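Local atomic coordinates of tyrosinase (Aspergillus oryzae, PDB entry 6JU8), a protein that probably uses a pair of copper ions and molecular oxygen to oxidise L-tyrosine and L-dopa to L-dopaquinone, a step of melanin biosynthesis. Residues A[37-49]-A[137-149]. The protein carries 1 engineered substitution. Numbering follows the deposited sequence.
Sequences GSNRIQLTLFVEA and DWENEAKQWRLPY
Ile-41, in the first turn of helix 41-55, lays CG2 over one face of the Trp-138 indole, a CH-pi contact 3.7 Å from the centroid of the six-membered ring; this methyl, the branch anti to the backbone N, also meets Glu-141 CB. Gln-42 reaches out extended, and its NE2 donates to Glu-141 OE1 over 3.1 Å, a bent bond (138° at the hydrogen) tilted out of the amide plane. A water bridges that carboxylate oxygen to Gln-42 N. Gln-42 OE1 lies at the edge of Trp-145, 3.6 Å from CD1, and accepts from Trp-29 and a second water. Thr-44 CG2 and Leu-45 CD2 close on the rim of Trp-138, while Leu-45 CD1 packs against Ala-142. Phe-46 receives the edge of Trp-145 on its face, CZ2 over the ring centre and the planes 58° apart; Leu-147 CD1 and Pro-148 CD touch the ring obliquely. Helix segments 41-49 and 137-144 cross at -73°. Within the common central, di-copper domain of tyrosinase, Leu-147 carries segment 137-149 toward copper ligand His-376, about 7 Å away between side chains. Bonds at both OE1 and NE2 probably fix the Gln-42 amide's orientation, whereas buried Trp-145 NE1 finds no hydrogen-bond acceptor.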
# COMPACT_ATOMS: atom_id res chain seq x y z
N GLY A 37 -12.94 21.48 -13.21
CA GLY A 37 -11.84 22.38 -13.53
C GLY A 37 -10.68 22.23 -12.55
O GLY A 37 -10.78 21.58 -11.50
N SER A 38 -9.54 22.83 -12.89
CA SER A 38 -8.40 22.82 -11.97
C SER A 38 -8.40 23.96 -10.95
O SER A 38 -7.47 24.78 -10.87
CB SER A 38 -7.08 22.86 -12.76
OG SER A 38 -7.10 21.92 -13.81
N ASN A 39 -9.46 23.99 -10.13
CA ASN A 39 -9.68 24.96 -9.07
C ASN A 39 -8.89 24.57 -7.83
O ASN A 39 -9.53 24.36 -6.80
CB ASN A 39 -11.19 25.03 -8.76
CG ASN A 39 -11.97 25.52 -9.96
OD1 ASN A 39 -11.84 26.70 -10.32
ND2 ASN A 39 -12.77 24.67 -10.59
N ARG A 40 -7.57 24.47 -7.99
CA ARG A 40 -6.72 23.74 -7.06
C ARG A 40 -5.94 24.66 -6.15
O ARG A 40 -4.93 24.20 -5.59
CB ARG A 40 -5.72 22.87 -7.83
CG ARG A 40 -6.31 21.64 -8.48
CD ARG A 40 -5.26 20.84 -9.25
NE ARG A 40 -5.91 19.77 -10.01
CZ ARG A 40 -5.85 18.48 -9.73
NH1 ARG A 40 -5.14 18.02 -8.71
NH2 ARG A 40 -6.50 17.63 -10.51
N ILE A 41 -6.37 25.92 -5.94
CA ILE A 41 -5.50 26.74 -5.08
C ILE A 41 -5.52 26.20 -3.66
O ILE A 41 -4.44 26.03 -3.08
CB ILE A 41 -5.86 28.23 -5.10
CG1 ILE A 41 -5.62 28.88 -6.45
CG2 ILE A 41 -5.10 28.97 -4.00
CD1 ILE A 41 -6.16 30.30 -6.58
N GLN A 42 -6.69 25.93 -3.06
CA GLN A 42 -6.67 25.44 -1.67
C GLN A 42 -5.95 24.11 -1.57
O GLN A 42 -5.21 23.85 -0.60
CB GLN A 42 -8.08 25.31 -1.09
CG GLN A 42 -8.72 26.65 -0.74
CD GLN A 42 -10.08 26.49 -0.10
OE1 GLN A 42 -10.38 25.45 0.46
NE2 GLN A 42 -10.87 27.55 -0.10
N LEU A 43 -6.14 23.21 -2.54
CA LEU A 43 -5.42 21.93 -2.51
C LEU A 43 -3.92 22.14 -2.57
O LEU A 43 -3.13 21.51 -1.84
CB LEU A 43 -5.87 21.04 -3.67
CG LEU A 43 -5.12 19.71 -3.83
CD1 LEU A 43 -5.34 18.82 -2.61
CD2 LEU A 43 -5.61 18.98 -5.08
N THR A 44 -3.49 23.06 -3.44
CA THR A 44 -2.06 23.37 -3.51
C THR A 44 -1.54 23.95 -2.20
O THR A 44 -0.50 23.55 -1.68
CB THR A 44 -1.81 24.35 -4.66
OG1 THR A 44 -2.17 23.74 -5.91
CG2 THR A 44 -0.33 24.74 -4.79
N LEU A 45 -2.28 24.90 -1.62
CA LEU A 45 -1.88 25.50 -0.35
C LEU A 45 -1.74 24.45 0.74
O LEU A 45 -0.81 24.44 1.55
CB LEU A 45 -2.93 26.55 0.04
CG LEU A 45 -2.89 27.88 -0.72
CD1 LEU A 45 -4.09 28.74 -0.30
CD2 LEU A 45 -1.54 28.58 -0.52
N PHE A 46 -2.73 23.53 0.81
CA PHE A 46 -2.73 22.56 1.89
C PHE A 46 -1.56 21.59 1.69
O PHE A 46 -0.79 21.32 2.62
CB PHE A 46 -4.08 21.85 1.95
CG PHE A 46 -4.37 20.93 3.11
CD1 PHE A 46 -3.54 20.81 4.22
CD2 PHE A 46 -5.53 20.14 3.07
CE1 PHE A 46 -3.84 19.95 5.28
CE2 PHE A 46 -5.84 19.31 4.14
CZ PHE A 46 -5.01 19.21 5.24
N VAL A 47 -1.39 21.10 0.47
CA VAL A 47 -0.26 20.18 0.20
C VAL A 47 1.08 20.84 0.46
O VAL A 47 1.97 20.27 1.10
CB VAL A 47 -0.34 19.68 -1.27
CG1 VAL A 47 0.93 18.96 -1.66
CG2 VAL A 47 -1.56 18.79 -1.45
N GLU A 48 1.26 22.07 -0.04
CA GLU A 48 2.57 22.71 0.07
C GLU A 48 2.84 23.11 1.52
O GLU A 48 3.96 22.93 1.99
CB GLU A 48 2.67 23.93 -0.85
CG GLU A 48 2.59 23.59 -2.33
CD GLU A 48 3.84 23.01 -2.95
OE1 GLU A 48 4.87 22.84 -2.27
OE2 GLU A 48 3.83 22.71 -4.16
N ALA A 49 1.82 23.61 2.21
CA ALA A 49 2.02 23.98 3.62
C ALA A 49 2.32 22.76 4.48
O ALA A 49 3.21 22.78 5.34
CB ALA A 49 0.80 24.70 4.17
N ASP A 137 -5.82 36.85 -4.81
CA ASP A 137 -6.56 35.62 -5.06
C ASP A 137 -6.08 34.47 -4.17
O ASP A 137 -6.90 33.78 -3.58
CB ASP A 137 -6.44 35.16 -6.52
CG ASP A 137 -7.25 35.95 -7.52
OD1 ASP A 137 -8.15 36.71 -7.12
OD2 ASP A 137 -6.96 35.80 -8.74
N TRP A 138 -4.76 34.25 -4.09
CA TRP A 138 -4.22 33.17 -3.25
C TRP A 138 -4.48 33.42 -1.77
O TRP A 138 -4.83 32.53 -0.99
CB TRP A 138 -2.72 32.95 -3.53
CG TRP A 138 -2.52 32.14 -4.78
CD1 TRP A 138 -2.76 32.57 -6.06
CD2 TRP A 138 -2.07 30.78 -4.91
NE1 TRP A 138 -2.48 31.57 -6.97
CE2 TRP A 138 -2.06 30.46 -6.29
CE3 TRP A 138 -1.67 29.79 -4.01
CZ2 TRP A 138 -1.67 29.22 -6.78
CZ3 TRP A 138 -1.29 28.56 -4.50
CH2 TRP A 138 -1.29 28.26 -5.88
N GLU A 139 -4.33 34.68 -1.36
CA GLU A 139 -4.59 35.05 0.03
C GLU A 139 -6.06 34.82 0.38
O GLU A 139 -6.35 34.30 1.46
CB GLU A 139 -4.17 36.50 0.30
CG GLU A 139 -2.66 36.72 0.31
CD GLU A 139 -2.30 38.19 0.35
OE1 GLU A 139 -3.24 38.99 0.59
OE2 GLU A 139 -1.12 38.57 0.14
N ASN A 140 -6.97 35.20 -0.52
CA ASN A 140 -8.39 34.98 -0.33
C ASN A 140 -8.69 33.51 -0.10
O ASN A 140 -9.49 33.13 0.75
CB ASN A 140 -9.16 35.45 -1.58
CG ASN A 140 -10.64 35.21 -1.38
OD1 ASN A 140 -11.28 35.97 -0.64
ND2 ASN A 140 -11.19 34.18 -2.02
N GLU A 141 -8.04 32.65 -0.89
CA GLU A 141 -8.27 31.21 -0.72
C GLU A 141 -7.70 30.69 0.59
O GLU A 141 -8.34 29.88 1.27
CB GLU A 141 -7.69 30.44 -1.90
CG GLU A 141 -8.40 30.72 -3.21
CD GLU A 141 -9.69 29.98 -3.43
OE1 GLU A 141 -10.03 29.03 -2.70
OE2 GLU A 141 -10.40 30.34 -4.39
N ALA A 142 -6.52 31.14 1.01
CA ALA A 142 -6.03 30.74 2.33
C ALA A 142 -6.94 31.16 3.46
O ALA A 142 -7.09 30.45 4.47
CB ALA A 142 -4.65 31.35 2.58
N LYS A 143 -7.51 32.35 3.36
CA LYS A 143 -8.38 32.88 4.40
C LYS A 143 -9.71 32.17 4.45
O LYS A 143 -10.39 32.15 5.48
CB LYS A 143 -8.58 34.38 4.18
CG LYS A 143 -7.32 35.18 4.50
CD LYS A 143 -7.53 36.66 4.16
CE LYS A 143 -6.23 37.42 4.34
NZ LYS A 143 -6.43 38.87 4.03
N GLN A 144 -10.11 31.56 3.33
CA GLN A 144 -11.35 30.80 3.30
C GLN A 144 -11.11 29.36 3.73
O GLN A 144 -12.01 28.68 4.21
CB GLN A 144 -11.96 30.82 1.90
CG GLN A 144 -13.01 31.88 1.64
CD GLN A 144 -14.14 31.87 2.66
OE1 GLN A 144 -14.90 30.91 2.85
NE2 GLN A 144 -14.26 32.99 3.34
N TRP A 145 -9.91 28.84 3.53
CA TRP A 145 -9.59 27.46 3.84
C TRP A 145 -9.75 27.14 5.32
O TRP A 145 -9.34 27.93 6.16
CB TRP A 145 -8.16 27.12 3.43
CG TRP A 145 -7.78 25.71 3.76
CD1 TRP A 145 -7.98 24.61 2.97
CD2 TRP A 145 -7.13 25.26 4.96
NE1 TRP A 145 -7.47 23.50 3.63
CE2 TRP A 145 -6.96 23.87 4.84
CE3 TRP A 145 -6.68 25.91 6.13
CZ2 TRP A 145 -6.34 23.13 5.84
CZ3 TRP A 145 -6.07 25.17 7.12
CH2 TRP A 145 -5.93 23.78 6.97
N ARG A 146 -10.30 25.96 5.59
CA ARG A 146 -10.32 25.45 6.96
C ARG A 146 -9.98 23.96 6.88
O ARG A 146 -10.07 23.35 5.79
CB ARG A 146 -11.69 25.65 7.62
CG ARG A 146 -12.02 27.13 7.89
CD ARG A 146 -11.06 27.68 8.93
NE ARG A 146 -11.33 29.06 9.37
CZ ARG A 146 -10.96 30.17 8.73
NH1 ARG A 146 -10.33 30.08 7.56
NH2 ARG A 146 -11.24 31.35 9.25
N LEU A 147 -9.59 23.36 7.99
CA LEU A 147 -9.17 21.96 7.91
C LEU A 147 -10.37 21.10 7.53
O LEU A 147 -11.38 21.09 8.23
CB LEU A 147 -8.64 21.50 9.28
CG LEU A 147 -8.12 20.06 9.32
CD1 LEU A 147 -6.81 19.93 8.53
CD2 LEU A 147 -7.94 19.57 10.75
N PRO A 148 -10.31 20.35 6.45
CA PRO A 148 -11.43 19.46 6.12
C PRO A 148 -11.61 18.32 7.12
O PRO A 148 -10.68 17.92 7.82
CB PRO A 148 -11.04 18.88 4.77
CG PRO A 148 -10.02 19.84 4.22
CD PRO A 148 -9.24 20.30 5.43
N TYR A 149 -12.84 17.79 7.16
CA TYR A 149 -13.14 16.65 8.02
C TYR A 149 -13.36 15.40 7.17
O TYR A 149 -13.87 15.47 6.04
CB TYR A 149 -14.33 16.92 8.96
CG TYR A 149 -15.66 17.08 8.26
CD1 TYR A 149 -16.48 15.98 8.01
CD2 TYR A 149 -16.10 18.34 7.87
CE1 TYR A 149 -17.71 16.12 7.38
CE2 TYR A 149 -17.32 18.50 7.22
CZ TYR A 149 -18.12 17.39 6.98
OH TYR A 149 -19.32 17.56 6.33
O HOH W 1 -9.29 26.55 -4.20
O HOH W 2 -12.01 24.81 2.77